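Local atomic coordinates of glucose-6-phosphate isomerase (Plasmodium falciparum, PDB entry 3QKI), a protein that probably catalyses the reversible isomerisation of alpha-D-glucose 6-phosphate to beta-D-fructose 6-phosphate, an early step of glycolysis. Residues 343-346 against 347-351. Residues are numbered along the deposited sequence; the frame is centred on the assembly and turned at random.
Sequences MDEH and FLHAD
Phe347, Leu348, His349 and Ala350 each donate a backbone N-H to the carbonyl four residues earlier, on Met343 to His346, so alpha-helical bonding runs to the C-terminal end of helix 330-349. The last bond, Ala350 N to His346 O, is kept at 2.9 Å, and the chain leaves the helix after it, at the psi of Ala350. With its N-H still held in helical register, Ala350 lays its methyl over one face of the His346 imidazole: CB lies 4.0 Å from the ring centroid and 28° off the normal, a CH-pi contact. The ring itself is placed by chi1 of 171°, which holds CG anti to the backbone N, and its NE2 is hydrogen-bonded to Ile356 N. One turn apart, Glu345 and His349 run side by side, carboxylate and ring planes 65° apart. The water between them donates to Glu345 OE2 at 2.9 Å and lies in the imidazole plane, 2.8 Å from His349 NE2, while Leu348 CG lies over one face of that ring. At the helix C-terminus, Lys91 of helix 90-99 hydrogen-bonds through NZ to Leu348 O and Ala350 O. Its positive charge would be expected to complement the negative end of the helix dipole, whereas Glu345 OE1 stays 3.9 Å from His349 NE2, leaving that pair water-mediated.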
loop_
_atom_site.group_PDB
_atom_site.type_symbol
_atom_site.label_atom_id
_atom_site.label_comp_id
_atom_site.label_asym_id
_atom_site.label_seq_id
_atom_site.Cartn_x
_atom_site.Cartn_y
_atom_site.Cartn_z
ATOM N N MET A 343 27.265 2.551 -0.000
ATOM C CA MET A 343 26.568 1.861 -1.091
ATOM C C MET A 343 26.768 2.635 -2.425
ATOM O O MET A 343 26.947 1.997 -3.454
ATOM C CB MET A 343 25.078 1.656 -0.763
ATOM C CG MET A 343 24.283 0.930 -1.869
ATOM S SD MET A 343 24.926 -0.706 -2.335
ATOM C CE MET A 343 24.443 -1.620 -0.928
ATOM N N ASP A 344 26.774 4.002 -2.400
ATOM C CA ASP A 344 27.041 4.817 -3.588
ATOM C C ASP A 344 28.419 4.450 -4.175
ATOM O O ASP A 344 28.532 4.250 -5.392
ATOM C CB ASP A 344 27.040 6.321 -3.278
ATOM C CG ASP A 344 25.690 6.928 -2.948
ATOM O OD1 ASP A 344 24.648 6.263 -3.204
ATOM O OD2 ASP A 344 25.669 8.029 -2.356
ATOM N N GLU A 345 29.450 4.358 -3.305
ATOM C CA GLU A 345 30.833 4.013 -3.695
ATOM C C GLU A 345 30.919 2.633 -4.323
ATOM O O GLU A 345 31.615 2.448 -5.326
ATOM C CB GLU A 345 31.790 4.127 -2.493
ATOM C CG GLU A 345 32.004 5.562 -2.040
ATOM C CD GLU A 345 32.980 6.351 -2.894
ATOM O OE1 GLU A 345 34.179 6.002 -2.888
ATOM O OE2 GLU A 345 32.555 7.334 -3.543
ATOM N N HIS A 346 30.159 1.672 -3.771
ATOM C CA HIS A 346 30.073 0.314 -4.299
ATOM C C HIS A 346 29.441 0.370 -5.698
ATOM O O HIS A 346 29.983 -0.202 -6.655
ATOM C CB HIS A 346 29.213 -0.577 -3.364
ATOM C CG HIS A 346 28.897 -1.905 -3.948
ATOM N ND1 HIS A 346 29.841 -2.924 -3.985
ATOM C CD2 HIS A 346 27.761 -2.338 -4.544
ATOM C CE1 HIS A 346 29.253 -3.946 -4.584
ATOM N NE2 HIS A 346 27.998 -3.645 -4.940
ATOM N N PHE A 347 28.316 1.079 -5.818
ATOM C CA PHE A 347 27.610 1.223 -7.093
ATOM C C PHE A 347 28.525 1.815 -8.197
ATOM O O PHE A 347 28.548 1.325 -9.328
ATOM C CB PHE A 347 26.372 2.114 -6.897
ATOM C CG PHE A 347 25.564 2.432 -8.137
ATOM C CD1 PHE A 347 25.250 1.435 -9.063
ATOM C CD2 PHE A 347 25.019 3.691 -8.317
ATOM C CE1 PHE A 347 24.469 1.722 -10.180
ATOM C CE2 PHE A 347 24.201 3.969 -9.415
ATOM C CZ PHE A 347 23.901 2.979 -10.320
ATOM N N LEU A 348 29.273 2.861 -7.855
ATOM C CA LEU A 348 30.144 3.515 -8.822
ATOM C C LEU A 348 31.355 2.666 -9.215
ATOM O O LEU A 348 31.711 2.612 -10.402
ATOM C CB LEU A 348 30.619 4.861 -8.244
ATOM C CG LEU A 348 31.619 5.676 -9.078
ATOM C CD1 LEU A 348 30.980 6.172 -10.391
ATOM C CD2 LEU A 348 32.138 6.871 -8.275
ATOM N N HIS A 349 32.024 2.074 -8.225
ATOM C CA HIS A 349 33.289 1.378 -8.422
ATOM C C HIS A 349 33.281 -0.126 -8.679
ATOM O O HIS A 349 34.183 -0.598 -9.381
ATOM C CB HIS A 349 34.268 1.733 -7.295
ATOM C CG HIS A 349 34.589 3.191 -7.223
ATOM N ND1 HIS A 349 35.330 3.817 -8.214
ATOM C CD2 HIS A 349 34.242 4.108 -6.296
ATOM C CE1 HIS A 349 35.418 5.090 -7.845
ATOM N NE2 HIS A 349 34.802 5.306 -6.688
ATOM N N ALA A 350 32.340 -0.899 -8.103
ATOM C CA ALA A 350 32.353 -2.358 -8.289
ATOM C C ALA A 350 32.199 -2.770 -9.737
ATOM O O ALA A 350 31.389 -2.171 -10.454
ATOM C CB ALA A 350 31.267 -3.029 -7.440
ATOM N N ASP A 351 32.955 -3.814 -10.163
ATOM C CA ASP A 351 32.839 -4.402 -11.504
ATOM C C ASP A 351 31.403 -4.909 -11.615
ATOM O O ASP A 351 30.855 -5.371 -10.613
ATOM C CB ASP A 351 33.824 -5.579 -11.700
ATOM C CG ASP A 351 35.294 -5.236 -11.514
ATOM O OD1 ASP A 351 35.699 -4.107 -11.897
ATOM O OD2 ASP A 351 36.047 -6.100 -11.003
HETATM O O HOH W 1 34.485 7.902 -5.568
#